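Local coordinates for zinc transport protein ZntB (Vibrio parahaemolyticus RIMD 2210633, PDB 3CK6) that forms the cytoplasmic, funnel-shaped pentameric domain of a CorA-family transporter that probably takes up zinc ions together with protons across the inner membrane, at residues H10-F13 with A18-E21; K129-L134 with L138-E143; L151-I156 with E227-E232; N161-N166 with Y171-A176. The protein carries 1 engineered substitution. All blocks are in the same frame, centred on the assembly; numbering follows the deposited sequence.

Interaction 1 (H10-F13 with A18-E21); sequences HWDF and ATQE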
loop_
_atom_site.group_PDB
_atom_site.type_symbol
_atom_site.label_atom_id
_atom_site.label_comp_id
_atom_site.label_asym_id
_atom_site.label_seq_id
_atom_site.Cartn_x
_atom_site.Cartn_y
_atom_site.Cartn_z
ATOM N N HIS E 10 16.856 30.136 -27.747
ATOM C CA HIS E 10 18.148 29.759 -27.213
ATOM C C HIS E 10 18.602 30.884 -26.291
ATOM O O HIS E 10 18.653 32.049 -26.701
ATOM C CB HIS E 10 19.117 29.515 -28.382
ATOM C CG HIS E 10 20.555 29.286 -27.997
ATOM N ND1 HIS E 10 21.578 29.413 -28.912
ATOM C CD2 HIS E 10 21.145 28.949 -26.821
ATOM C CE1 HIS E 10 22.734 29.144 -28.325
ATOM N NE2 HIS E 10 22.500 28.869 -27.053
ATOM N N TRP E 11 18.905 30.523 -25.042
ATOM C CA TRP E 11 19.358 31.476 -24.033
ATOM C C TRP E 11 20.666 31.000 -23.426
ATOM O O TRP E 11 20.880 29.801 -23.248
ATOM C CB TRP E 11 18.310 31.667 -22.926
ATOM C CG TRP E 11 17.143 32.497 -23.361
ATOM C CD1 TRP E 11 16.008 32.047 -23.948
ATOM C CD2 TRP E 11 17.018 33.930 -23.282
ATOM N NE1 TRP E 11 15.160 33.104 -24.224
ATOM C CE2 TRP E 11 15.764 34.271 -23.841
ATOM C CE3 TRP E 11 17.842 34.956 -22.790
ATOM C CZ2 TRP E 11 15.308 35.598 -23.916
ATOM C CZ3 TRP E 11 17.397 36.271 -22.870
ATOM C CH2 TRP E 11 16.134 36.580 -23.423
ATOM N N ASP E 12 21.520 31.957 -23.098
ATOM C CA ASP E 12 22.795 31.687 -22.462
ATOM C C ASP E 12 22.761 32.176 -21.009
ATOM O O ASP E 12 22.598 33.381 -20.751
ATOM C CB ASP E 12 23.920 32.362 -23.261
ATOM C CG ASP E 12 25.305 32.070 -22.698
ATOM O OD1 ASP E 12 25.429 31.337 -21.689
ATOM O OD2 ASP E 12 26.277 32.591 -23.265
ATOM N N PHE E 13 22.909 31.229 -20.077
ATOM C CA PHE E 13 22.941 31.500 -18.627
ATOM C C PHE E 13 24.341 31.424 -18.026
ATOM O O PHE E 13 24.483 31.206 -16.808
ATOM C CB PHE E 13 22.063 30.502 -17.885
ATOM C CG PHE E 13 20.591 30.648 -18.189
ATOM C CD1 PHE E 13 20.033 30.022 -19.306
ATOM C CD2 PHE E 13 19.774 31.424 -17.373
ATOM C CE1 PHE E 13 18.687 30.155 -19.600
ATOM C CE2 PHE E 13 18.401 31.543 -17.662
ATOM C CZ PHE E 13 17.878 30.925 -18.766
ATOM N N ALA E 18 20.801 36.448 -18.320
ATOM C CA ALA E 18 20.721 35.568 -19.495
ATOM C C ALA E 18 20.659 36.377 -20.785
ATOM O O ALA E 18 20.063 37.450 -20.811
ATOM C CB ALA E 18 19.505 34.634 -19.396
ATOM N N THR E 19 21.286 35.876 -21.848
ATOM C CA THR E 19 21.219 36.564 -23.140
ATOM C C THR E 19 20.694 35.646 -24.236
ATOM O O THR E 19 21.030 34.455 -24.275
ATOM C CB THR E 19 22.586 37.126 -23.578
ATOM O OG1 THR E 19 23.537 36.060 -23.651
ATOM C CG2 THR E 19 23.081 38.213 -22.603
ATOM N N GLN E 20 19.885 36.219 -25.125
ATOM C CA GLN E 20 19.240 35.472 -26.197
ATOM C C GLN E 20 20.268 35.248 -27.284
ATOM O O GLN E 20 21.022 36.165 -27.651
ATOM C CB GLN E 20 18.038 36.239 -26.758
ATOM C CG GLN E 20 17.110 35.385 -27.649
ATOM C CD GLN E 20 15.727 35.979 -27.775
ATOM O OE1 GLN E 20 15.469 37.078 -27.290
ATOM N NE2 GLN E 20 14.821 35.254 -28.438
ATOM N N GLU E 21 20.342 34.012 -27.756
ATOM C CA GLU E 21 21.380 33.651 -28.709
ATOM C C GLU E 21 20.750 33.051 -29.961
ATOM O O GLU E 21 19.523 32.884 -30.030
ATOM C CB GLU E 21 22.411 32.711 -28.071
ATOM C CG GLU E 21 23.066 33.273 -26.791
ATOM C CD GLU E 21 24.038 34.421 -27.075
ATOM O OE1 GLU E 21 24.236 35.302 -26.191
ATOM O OE2 GLU E 21 24.611 34.446 -28.188
HETATM O O HOH W 1 16.764 32.614 -29.369
HETATM O O HOH W 2 26.106 35.643 -21.848
#

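Interaction 2 (K129-L134 with L138-E143); sequences KGPKSL and LNQIIE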
loop_
_atom_site.group_PDB
_atom_site.type_symbol
_atom_site.label_atom_id
_atom_site.label_comp_id
_atom_site.label_asym_id
_atom_site.label_seq_id
_atom_site.Cartn_x
_atom_site.Cartn_y
_atom_site.Cartn_z
ATOM N N LYS E 129 14.291 39.843 -16.696
ATOM C CA LYS E 129 13.831 39.569 -15.338
ATOM C C LYS E 129 13.617 38.068 -15.114
ATOM O O LYS E 129 12.885 37.653 -14.209
ATOM C CB LYS E 129 12.532 40.337 -15.060
ATOM C CG LYS E 129 12.655 41.853 -15.112
ATOM C CD LYS E 129 11.353 42.517 -15.585
ATOM C CE LYS E 129 10.123 42.163 -14.722
ATOM N NZ LYS E 129 9.501 40.845 -15.089
ATOM N N GLY E 130 14.252 37.252 -15.944
ATOM C CA GLY E 130 14.056 35.805 -15.871
ATOM C C GLY E 130 14.986 35.124 -14.872
ATOM O O GLY E 130 15.723 35.799 -14.135
ATOM N N PRO E 131 14.958 33.778 -14.830
ATOM C CA PRO E 131 15.901 32.991 -14.012
ATOM C C PRO E 131 17.370 33.355 -14.257
ATOM O O PRO E 131 17.762 33.685 -15.380
ATOM C CB PRO E 131 15.637 31.541 -14.460
ATOM C CG PRO E 131 14.740 31.643 -15.698
ATOM C CD PRO E 131 13.989 32.915 -15.533
ATOM N N LYS E 132 18.178 33.239 -13.218
ATOM C CA LYS E 132 19.578 33.643 -13.307
ATOM C C LYS E 132 20.545 32.470 -13.516
ATOM O O LYS E 132 21.760 32.670 -13.528
ATOM C CB LYS E 132 19.974 34.471 -12.073
ATOM C CG LYS E 132 19.135 35.726 -11.878
ATOM C CD LYS E 132 19.987 36.851 -11.296
ATOM C CE LYS E 132 19.253 37.610 -10.204
ATOM N NZ LYS E 132 17.774 37.718 -10.400
ATOM N N SER E 133 20.009 31.261 -13.697
ATOM C CA SER E 133 20.819 30.047 -13.816
ATOM C C SER E 133 19.957 28.921 -14.365
ATOM O O SER E 133 18.724 29.020 -14.344
ATOM C CB SER E 133 21.370 29.627 -12.449
ATOM O OG SER E 133 20.330 29.082 -11.645
ATOM N N LEU E 134 20.587 27.850 -14.855
ATOM C CA LEU E 134 19.814 26.691 -15.316
ATOM C C LEU E 134 19.095 26.022 -14.144
ATOM O O LEU E 134 17.998 25.512 -14.321
ATOM C CB LEU E 134 20.687 25.662 -16.062
ATOM C CG LEU E 134 21.312 26.014 -17.414
ATOM C CD1 LEU E 134 22.025 24.794 -18.003
ATOM C CD2 LEU E 134 20.292 26.536 -18.408
ATOM N N LEU E 138 14.986 25.503 -14.347
ATOM C CA LEU E 138 14.264 24.228 -14.268
ATOM C C LEU E 138 13.245 24.262 -13.124
ATOM O O LEU E 138 12.135 23.761 -13.251
ATOM C CB LEU E 138 15.260 23.088 -14.077
ATOM C CG LEU E 138 14.684 21.686 -13.883
ATOM C CD1 LEU E 138 13.780 21.324 -15.050
ATOM C CD2 LEU E 138 15.799 20.655 -13.708
ATOM N N ASN E 139 13.643 24.875 -12.008
ATOM C CA ASN E 139 12.740 25.124 -10.876
ATOM C C ASN E 139 11.512 25.913 -11.306
ATOM O O ASN E 139 10.382 25.563 -10.953
ATOM C CB ASN E 139 13.531 25.859 -9.775
ATOM C CG ASN E 139 12.849 25.813 -8.393
ATOM O OD1 ASN E 139 13.503 26.116 -7.395
ATOM N ND2 ASN E 139 11.540 25.474 -8.331
ATOM N N GLN E 140 11.718 26.963 -12.098
ATOM C CA GLN E 140 10.597 27.775 -12.595
ATOM C C GLN E 140 9.700 27.022 -13.575
ATOM O O GLN E 140 8.492 27.226 -13.580
ATOM C CB GLN E 140 11.094 29.062 -13.238
ATOM C CG GLN E 140 11.632 30.089 -12.236
ATOM C CD GLN E 140 11.843 31.462 -12.854
ATOM O OE1 GLN E 140 11.399 31.733 -13.978
ATOM N NE2 GLN E 140 12.544 32.335 -12.129
ATOM N N ILE E 141 10.276 26.157 -14.400
ATOM C CA ILE E 141 9.462 25.310 -15.288
ATOM C C ILE E 141 8.531 24.403 -14.464
ATOM O O ILE E 141 7.311 24.358 -14.700
ATOM C CB ILE E 141 10.335 24.464 -16.263
ATOM C CG1 ILE E 141 11.110 25.383 -17.227
ATOM C CG2 ILE E 141 9.449 23.443 -17.062
ATOM C CD1 ILE E 141 12.248 24.673 -18.008
ATOM N N ILE E 142 9.110 23.705 -13.485
ATOM C CA ILE E 142 8.363 22.798 -12.612
ATOM C C ILE E 142 7.255 23.569 -11.871
ATOM O O ILE E 142 6.075 23.200 -11.943
ATOM C CB ILE E 142 9.327 22.018 -11.651
ATOM C CG1 ILE E 142 10.198 21.039 -12.442
ATOM C CG2 ILE E 142 8.557 21.273 -10.578
ATOM C CD1 ILE E 142 11.442 20.582 -11.705
ATOM N N GLU E 143 7.616 24.662 -11.190
ATOM C CA GLU E 143 6.620 25.454 -10.472
ATOM C C GLU E 143 5.608 26.145 -11.401
ATOM O O GLU E 143 4.439 26.312 -11.032
ATOM C CB GLU E 143 7.268 26.483 -9.543
ATOM C CG GLU E 143 7.966 25.868 -8.331
ATOM C CD GLU E 143 7.009 25.538 -7.165
ATOM O OE1 GLU E 143 5.912 24.968 -7.401
ATOM O OE2 GLU E 143 7.374 25.835 -5.991
HETATM O O HOH W 3 12.766 35.423 -12.501
#

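Interaction 3 (L151-I156 with E227-E232); sequences LYLDTI and EFYLGE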
loop_
_atom_site.group_PDB
_atom_site.type_symbol
_atom_site.label_atom_id
_atom_site.label_comp_id
_atom_site.label_asym_id
_atom_site.label_seq_id
_atom_site.Cartn_x
_atom_site.Cartn_y
_atom_site.Cartn_z
ATOM N N LEU E 151 -4.494 26.542 -11.344
ATOM C CA LEU E 151 -5.484 27.449 -11.938
ATOM C C LEU E 151 -6.612 26.668 -12.583
ATOM O O LEU E 151 -7.779 27.027 -12.419
ATOM C CB LEU E 151 -4.862 28.423 -12.962
ATOM C CG LEU E 151 -4.235 29.719 -12.422
ATOM C CD1 LEU E 151 -3.225 30.317 -13.406
ATOM C CD2 LEU E 151 -5.296 30.779 -12.013
ATOM N N TYR E 152 -6.269 25.598 -13.303
ATOM C CA TYR E 152 -7.290 24.734 -13.893
ATOM C C TYR E 152 -8.145 24.047 -12.824
ATOM O O TYR E 152 -9.373 24.006 -12.935
ATOM C CB TYR E 152 -6.677 23.710 -14.852
ATOM C CG TYR E 152 -7.674 22.735 -15.435
ATOM C CD1 TYR E 152 -8.665 23.160 -16.322
ATOM C CD2 TYR E 152 -7.621 21.382 -15.107
ATOM C CE1 TYR E 152 -9.581 22.253 -16.849
ATOM C CE2 TYR E 152 -8.526 20.473 -15.639
ATOM C CZ TYR E 152 -9.495 20.910 -16.501
ATOM O OH TYR E 152 -10.390 19.995 -17.019
ATOM N N LEU E 153 -7.495 23.513 -11.797
ATOM C CA LEU E 153 -8.216 22.868 -10.703
ATOM C C LEU E 153 -9.237 23.793 -10.049
ATOM O O LEU E 153 -10.291 23.329 -9.629
ATOM C CB LEU E 153 -7.270 22.267 -9.660
ATOM C CG LEU E 153 -6.632 20.940 -10.083
ATOM C CD1 LEU E 153 -5.583 20.471 -9.065
ATOM C CD2 LEU E 153 -7.700 19.851 -10.367
ATOM N N ASP E 154 -8.931 25.091 -10.001
ATOM C CA ASP E 154 -9.859 26.119 -9.526
ATOM C C ASP E 154 -11.151 26.140 -10.334
ATOM O O ASP E 154 -12.200 26.368 -9.770
ATOM C CB ASP E 154 -9.233 27.518 -9.577
ATOM C CG ASP E 154 -8.226 27.764 -8.465
ATOM O OD1 ASP E 154 -8.243 27.025 -7.451
ATOM O OD2 ASP E 154 -7.414 28.713 -8.613
ATOM N N THR E 155 -11.057 25.921 -11.650
ATOM C CA THR E 155 -12.235 25.906 -12.521
ATOM C C THR E 155 -13.079 24.680 -12.211
ATOM O O THR E 155 -14.299 24.710 -12.331
ATOM C CB THR E 155 -11.869 25.915 -14.031
ATOM O OG1 THR E 155 -11.329 24.645 -14.422
ATOM C CG2 THR E 155 -10.881 27.013 -14.352
ATOM N N ILE E 156 -12.417 23.590 -11.826
ATOM C CA ILE E 156 -13.133 22.367 -11.450
ATOM C C ILE E 156 -13.823 22.572 -10.101
ATOM O O ILE E 156 -15.000 22.219 -9.923
ATOM C CB ILE E 156 -12.211 21.116 -11.467
ATOM C CG1 ILE E 156 -11.839 20.780 -12.924
ATOM C CG2 ILE E 156 -12.902 19.918 -10.781
ATOM C CD1 ILE E 156 -10.681 19.802 -13.090
ATOM N N GLU E 227 -7.747 14.087 -5.308
ATOM C CA GLU E 227 -8.426 12.994 -4.597
ATOM C C GLU E 227 -9.609 13.488 -3.814
ATOM O O GLU E 227 -10.643 12.818 -3.747
ATOM C CB GLU E 227 -7.481 12.213 -3.675
ATOM C CG GLU E 227 -6.415 11.457 -4.408
ATOM C CD GLU E 227 -6.984 10.376 -5.320
ATOM O OE1 GLU E 227 -6.543 10.311 -6.480
ATOM O OE2 GLU E 227 -7.871 9.613 -4.875
ATOM N N PHE E 228 -9.478 14.679 -3.247
ATOM C CA PHE E 228 -10.574 15.287 -2.530
ATOM C C PHE E 228 -11.724 15.618 -3.482
ATOM O O PHE E 228 -12.887 15.315 -3.182
ATOM C CB PHE E 228 -10.131 16.544 -1.783
ATOM C CG PHE E 228 -11.269 17.326 -1.215
ATOM C CD1 PHE E 228 -12.096 16.771 -0.231
ATOM C CD2 PHE E 228 -11.519 18.618 -1.661
ATOM C CE1 PHE E 228 -13.167 17.500 0.305
ATOM C CE2 PHE E 228 -12.573 19.353 -1.146
ATOM C CZ PHE E 228 -13.417 18.791 -0.162
ATOM N N TYR E 229 -11.406 16.240 -4.621
ATOM C CA TYR E 229 -12.476 16.582 -5.596
ATOM C C TYR E 229 -13.164 15.329 -6.126
ATOM O O TYR E 229 -14.374 15.329 -6.327
ATOM C CB TYR E 229 -11.942 17.416 -6.759
ATOM C CG TYR E 229 -11.519 18.827 -6.383
ATOM C CD1 TYR E 229 -11.987 19.448 -5.215
ATOM C CD2 TYR E 229 -10.672 19.542 -7.210
ATOM C CE1 TYR E 229 -11.605 20.751 -4.885
ATOM C CE2 TYR E 229 -10.275 20.842 -6.890
ATOM C CZ TYR E 229 -10.735 21.436 -5.735
ATOM O OH TYR E 229 -10.321 22.718 -5.443
ATOM N N LEU E 230 -12.391 14.273 -6.358
ATOM C CA LEU E 230 -12.959 12.989 -6.790
ATOM C C LEU E 230 -13.885 12.440 -5.708
ATOM O O LEU E 230 -14.906 11.842 -6.017
ATOM C CB LEU E 230 -11.874 11.991 -7.121
ATOM C CG LEU E 230 -11.169 12.088 -8.470
ATOM C CD1 LEU E 230 -9.940 11.208 -8.396
ATOM C CD2 LEU E 230 -12.122 11.619 -9.558
ATOM N N GLY E 231 -13.537 12.674 -4.437
ATOM C CA GLY E 231 -14.389 12.289 -3.309
ATOM C C GLY E 231 -15.681 13.086 -3.248
ATOM O O GLY E 231 -16.734 12.541 -2.942
ATOM N N GLU E 232 -15.599 14.380 -3.550
ATOM C CA GLU E 232 -16.790 15.223 -3.681
ATOM C C GLU E 232 -17.705 14.834 -4.857
ATOM O O GLU E 232 -18.915 15.000 -4.762
ATOM C CB GLU E 232 -16.391 16.674 -3.848
ATOM C CG GLU E 232 -15.867 17.304 -2.580
ATOM C CD GLU E 232 -15.814 18.803 -2.702
ATOM O OE1 GLU E 232 -16.710 19.463 -2.147
ATOM O OE2 GLU E 232 -14.883 19.316 -3.371
HETATM O O HOH W 4 -8.299 23.817 -6.714
#

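Interaction 4 (N161-N166 with Y171-A176); sequences NEFDVN and YNHIAA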
loop_
_atom_site.group_PDB
_atom_site.type_symbol
_atom_site.label_atom_id
_atom_site.label_comp_id
_atom_site.label_asym_id
_atom_site.label_seq_id
_atom_site.Cartn_x
_atom_site.Cartn_y
_atom_site.Cartn_z
ATOM N N ASN E 161 -18.455 23.354 -6.344
ATOM C CA ASN E 161 -19.142 24.212 -5.372
ATOM C C ASN E 161 -20.567 24.569 -5.795
ATOM O O ASN E 161 -21.401 24.908 -4.950
ATOM C CB ASN E 161 -18.349 25.496 -5.095
ATOM C CG ASN E 161 -17.049 25.250 -4.315
ATOM O OD1 ASN E 161 -16.797 24.156 -3.791
ATOM N ND2 ASN E 161 -16.223 26.289 -4.226
ATOM N N GLU E 162 -20.839 24.477 -7.095
ATOM C CA GLU E 162 -22.149 24.823 -7.639
ATOM C C GLU E 162 -23.104 23.625 -7.776
ATOM O O GLU E 162 -24.260 23.801 -8.186
ATOM C CB GLU E 162 -22.003 25.594 -8.960
ATOM C CG GLU E 162 -21.392 26.990 -8.760
ATOM C CD GLU E 162 -21.182 27.773 -10.052
ATOM O OE1 GLU E 162 -21.355 29.015 -10.017
ATOM O OE2 GLU E 162 -20.832 27.162 -11.090
ATOM N N PHE E 163 -22.631 22.423 -7.419
ATOM C CA PHE E 163 -23.501 21.234 -7.371
ATOM C C PHE E 163 -24.655 21.497 -6.425
ATOM O O PHE E 163 -24.448 21.832 -5.256
ATOM C CB PHE E 163 -22.772 19.974 -6.882
ATOM C CG PHE E 163 -21.791 19.392 -7.867
ATOM C CD1 PHE E 163 -21.894 19.659 -9.234
ATOM C CD2 PHE E 163 -20.771 18.542 -7.420
ATOM C CE1 PHE E 163 -20.978 19.109 -10.142
ATOM C CE2 PHE E 163 -19.850 17.989 -8.317
ATOM C CZ PHE E 163 -19.955 18.278 -9.678
ATOM N N ASP E 164 -25.867 21.342 -6.944
ATOM C CA ASP E 164 -27.070 21.470 -6.145
ATOM C C ASP E 164 -28.027 20.366 -6.582
ATOM O O ASP E 164 -28.469 20.332 -7.733
ATOM C CB ASP E 164 -27.679 22.859 -6.321
ATOM C CG ASP E 164 -28.952 23.042 -5.518
ATOM O OD1 ASP E 164 -28.863 23.221 -4.277
ATOM O OD2 ASP E 164 -30.032 23.010 -6.137
ATOM N N VAL E 165 -28.307 19.456 -5.654
ATOM C CA VAL E 165 -29.059 18.231 -5.931
ATOM C C VAL E 165 -30.502 18.498 -6.433
ATOM O O VAL E 165 -31.091 17.670 -7.137
ATOM C CB VAL E 165 -29.015 17.266 -4.700
ATOM C CG1 VAL E 165 -29.763 17.850 -3.492
ATOM C CG2 VAL E 165 -29.539 15.879 -5.062
ATOM N N ASN E 166 -31.037 19.667 -6.101
ATOM C CA ASN E 166 -32.399 20.031 -6.500
ATOM C C ASN E 166 -32.468 20.830 -7.804
ATOM O O ASN E 166 -33.546 21.255 -8.236
ATOM C CB ASN E 166 -33.089 20.775 -5.360
ATOM C CG ASN E 166 -33.355 19.877 -4.171
ATOM O OD1 ASN E 166 -34.274 19.054 -4.198
ATOM N ND2 ASN E 166 -32.546 20.018 -3.126
ATOM N N TYR E 171 -25.784 19.586 -12.762
ATOM C CA TYR E 171 -25.281 18.212 -12.743
ATOM C C TYR E 171 -24.120 18.009 -13.724
ATOM O O TYR E 171 -24.211 17.179 -14.631
ATOM C CB TYR E 171 -26.410 17.229 -13.088
ATOM C CG TYR E 171 -27.462 16.974 -12.016
ATOM C CD1 TYR E 171 -27.633 17.832 -10.925
ATOM C CD2 TYR E 171 -28.318 15.876 -12.124
ATOM C CE1 TYR E 171 -28.621 17.584 -9.952
ATOM C CE2 TYR E 171 -29.297 15.621 -11.173
ATOM C CZ TYR E 171 -29.448 16.476 -10.091
ATOM O OH TYR E 171 -30.426 16.206 -9.158
ATOM N N ASN E 172 -23.027 18.748 -13.535
ATOM C CA ASN E 172 -21.871 18.651 -14.431
ATOM C C ASN E 172 -20.763 17.759 -13.867
ATOM O O ASN E 172 -19.592 17.895 -14.233
ATOM C CB ASN E 172 -21.317 20.043 -14.746
ATOM C CG ASN E 172 -22.372 20.983 -15.280
ATOM O OD1 ASN E 172 -23.024 20.706 -16.291
ATOM N ND2 ASN E 172 -22.555 22.102 -14.594
ATOM N N HIS E 173 -21.156 16.841 -12.987
ATOM C CA HIS E 173 -20.214 16.009 -12.241
ATOM C C HIS E 173 -19.586 14.903 -13.077
ATOM O O HIS E 173 -18.491 14.429 -12.755
ATOM C CB HIS E 173 -20.891 15.413 -11.005
ATOM C CG HIS E 173 -22.192 14.736 -11.295
ATOM N ND1 HIS E 173 -22.286 13.384 -11.547
ATOM C CD2 HIS E 173 -23.452 15.222 -11.380
ATOM C CE1 HIS E 173 -23.550 13.065 -11.767
ATOM N NE2 HIS E 173 -24.275 14.163 -11.674
ATOM N N ILE E 174 -20.269 14.490 -14.141
ATOM C CA ILE E 174 -19.707 13.494 -15.042
ATOM C C ILE E 174 -18.535 14.143 -15.778
ATOM O O ILE E 174 -17.466 13.543 -15.882
ATOM C CB ILE E 174 -20.738 12.919 -16.047
ATOM C CG1 ILE E 174 -21.837 12.085 -15.340
ATOM C CG2 ILE E 174 -20.033 12.117 -17.153
ATOM C CD1 ILE E 174 -21.363 10.795 -14.620
ATOM N N ALA E 175 -18.743 15.374 -16.257
ATOM C CA ALA E 175 -17.701 16.138 -16.953
ATOM C C ALA E 175 -16.507 16.392 -16.036
ATOM O O ALA E 175 -15.360 16.251 -16.461
ATOM C CB ALA E 175 -18.248 17.449 -17.472
ATOM N N ALA E 176 -16.786 16.759 -14.785
ATOM C CA ALA E 176 -15.734 17.070 -13.816
ATOM C C ALA E 176 -14.866 15.855 -13.493
ATOM O O ALA E 176 -13.645 15.952 -13.458
ATOM C CB ALA E 176 -16.333 17.647 -12.550
#

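Interaction 1 (H10-F13 with A18-E21)
Asp12 and Thr19 grip each other through both backbone groups: Asp12 N gives to Thr19 O at 2.8 Å, and Thr19 N returns a bond to Asp12 O at 3.0 Å. They form the hydrogen-bonded pair of an antiparallel hairpin, with Trp11 and Gln20 as the neighbouring non-hydrogen-bonded pair. A third, nearly straight bond runs from Glu21 N to His10 O (2.8 Å, 171° at the hydrogen).

Three CH-pi contacts join the side chains. Gln20 CB sits 3.8 Å from the centre of the Trp11 six-membered ring, almost on its normal. Gln20 CG is anti to the backbone N (chi1 -166°) and the chain runs extended, which lays the amide along the indole, the two planes only 22° apart. Glu21 CB lies over a face of the His10 imidazole, while Ala18 CB, small enough to come close, rests on a face of Phe13.

Further out, Thr19 OG1 donates to the anti lone pair of Glu21 OE1 at 2.7 Å. His10 ND1 is bonded to Thr22 O, Trp11 NE1 to Glu9 and Asp12 OD1 to Ser14, and Leu125 of helix 116-126 meets Trp11, Phe13 and Ala18.

Asp12 OD2 and Glu21 OE1 stand 4.5 Å apart. Two carboxylates this near probably disfavour one another's charge, a cost that the threonine hydroxyl on Glu21 and the serine on Asp12 may soften.

Interaction 2 (K129-L134 with L138-E143)
Pro131 packs directly on Gln140, and shortly before it in the chain the backbone of Lys129 reaches the same glutamine indirectly, through a water that donates to Lys129 O at 2.8 Å and accepts from Gln140 NE2 at 3.1 Å. The bridge ties the loop to the helix that follows it, and it uses the backbone of the lysine, whose long charged chain stays at the surface.

The pyrrolidine ring of Pro131 lies against the amide end of Gln140. Pro131 CD comes within 3.2 Å of Gln140 OE1 and 3.7 Å of Gln140 NE2, so the ring touches both branches of the amide. Gln140 reaches this far because its CG is anti to its carbonyl carbon (chi1 -72°) and the chain beyond is extended. A glutamine suits the place: the methylene chain spans the distance and the amide can serve water and apolar ring together.

Ser133 takes the N-cap position, its OG accepting from Ser136 N and so satisfying an amide of the first helical turn. Leu134 opens the helix, and Leu134 O receives Leu138 N at 3.0 Å in an ordinary helical i to i+4 bond, with Leu138 CB lying 3.7 Å from the same oxygen.

Around this entry to helix 134-161, Ile121 and Leu125 of helix 116-126 pack on Pro131, and Ile121 also touches Gln140. Leu138 turns to another quarter, meeting Phe77 and Leu79 of strand 77-83 and Tyr212 of helix 209-246.

Interaction 3 (L151-I156 with E227-E232)
Tyr229 reaches from helix 209-246 into the flank of helix 134-161, where Leu153 and Ile156, one turn apart, receive its ring. Tyr229 points its side chain's first bond toward the partner helix, and with CG anti to the carbonyl carbon (chi1 -69°) the phenol is carried up to it. One side of the ring does the touching. Tyr229 CE2 lies 3.7 Å from Leu153 O and 4.3 Å from Leu153 CB, while Tyr229 CD2 is 4.2 Å from Ile156 CG2.

Leu153 O and Ile156 CG2 both approach the ring obliquely. Ile156 also starts out toward the other helix, and Leu153 also touches Ile222 and Ile226 of helix 209-246. The apolar residues thus suit the buried seam, and the tyrosine combines a broad hydrophobic ring with a polar end.

That end lies beside a water in the ring plane. The water is 2.6 Å from Tyr229 OH and donates to Asp154 OD1 at 3.3 Å, so it links the phenol to a carboxylate on the partner helix. Leu180 of helix 173-199, together with Glu157 and Leu160, adds to the surroundings of the ring.

On another flank of helix 209-246, Phe228 packs on Arg185 of a second subunit. The contact as a whole is side-chain packing between two long helices of the CorA-type cytoplasmic domain, whose five copies form the funnel.

Interaction 4 (N161-N166 with Y171-A176)
This is a surface contact of aromatic packing with one hydrogen bond, made where the chain leaves helix 134-161 and turns back into helix 173-199. Phe163 and His173 form its aromatic half as a T-shaped pair: the edge of the imidazole is directed at the face of the phenyl ring, with planes 84° apart and centroids separated by 5.9 Å. The closest approach of this pair is Phe163 CZ to His173 CB, 3.3 Å. His173 has its CG between the backbone N and the carbonyl carbon (chi1 51°), which swings the imidazole round to this ring at the first turn of the helix.

Residues 161-166 lie in the connection between the helices of this CorA-like region, and 171-176 run from its end into the first turn of the second helix, where Asn172 holds the N-cap position though its side chain makes no capping bond. Phe236 of helix 209-246 serves the cluster as a shared partner, stacked on Phe163 and met nearly at right angles by both Tyr171 and His173.

Tyr171 closes the polar half. Tyr171 OH donates to Val165 O at 2.6 Å, and Asp164 O lies at the ring edge, 3.5 Å from Tyr171 CE1. A tyrosine fits because its rigid ring places the donor far enough out to meet a loop carbonyl. Thr170 OG1 binds Asp164 N nearby, and His173 also meets His242 of a third subunit.

In the fold
The four contacts follow one another from the globular end of the subunit to the far end of its helices. Interactions 1 and 2 are neighbours, their centres about 13 Å apart, and they touch directly: Phe13 of the hairpin packs against Pro131 and Leu134, with Phe13 CE2 3.2 Å from Pro131 O. Helix 134-161 then runs from interaction 2 to interaction 3, whose centres are about 27 Å apart. Interaction 4 lies about 12 Å away from interaction 3, centre to centre, within the chain excursion between the two segments of interaction 3. Interactions 1 and 4 stand about 48 Å apart, centre to centre. Neighbouring subunits approach at interactions 3 and 4, whereas no other subunit touches interactions 1 and 2.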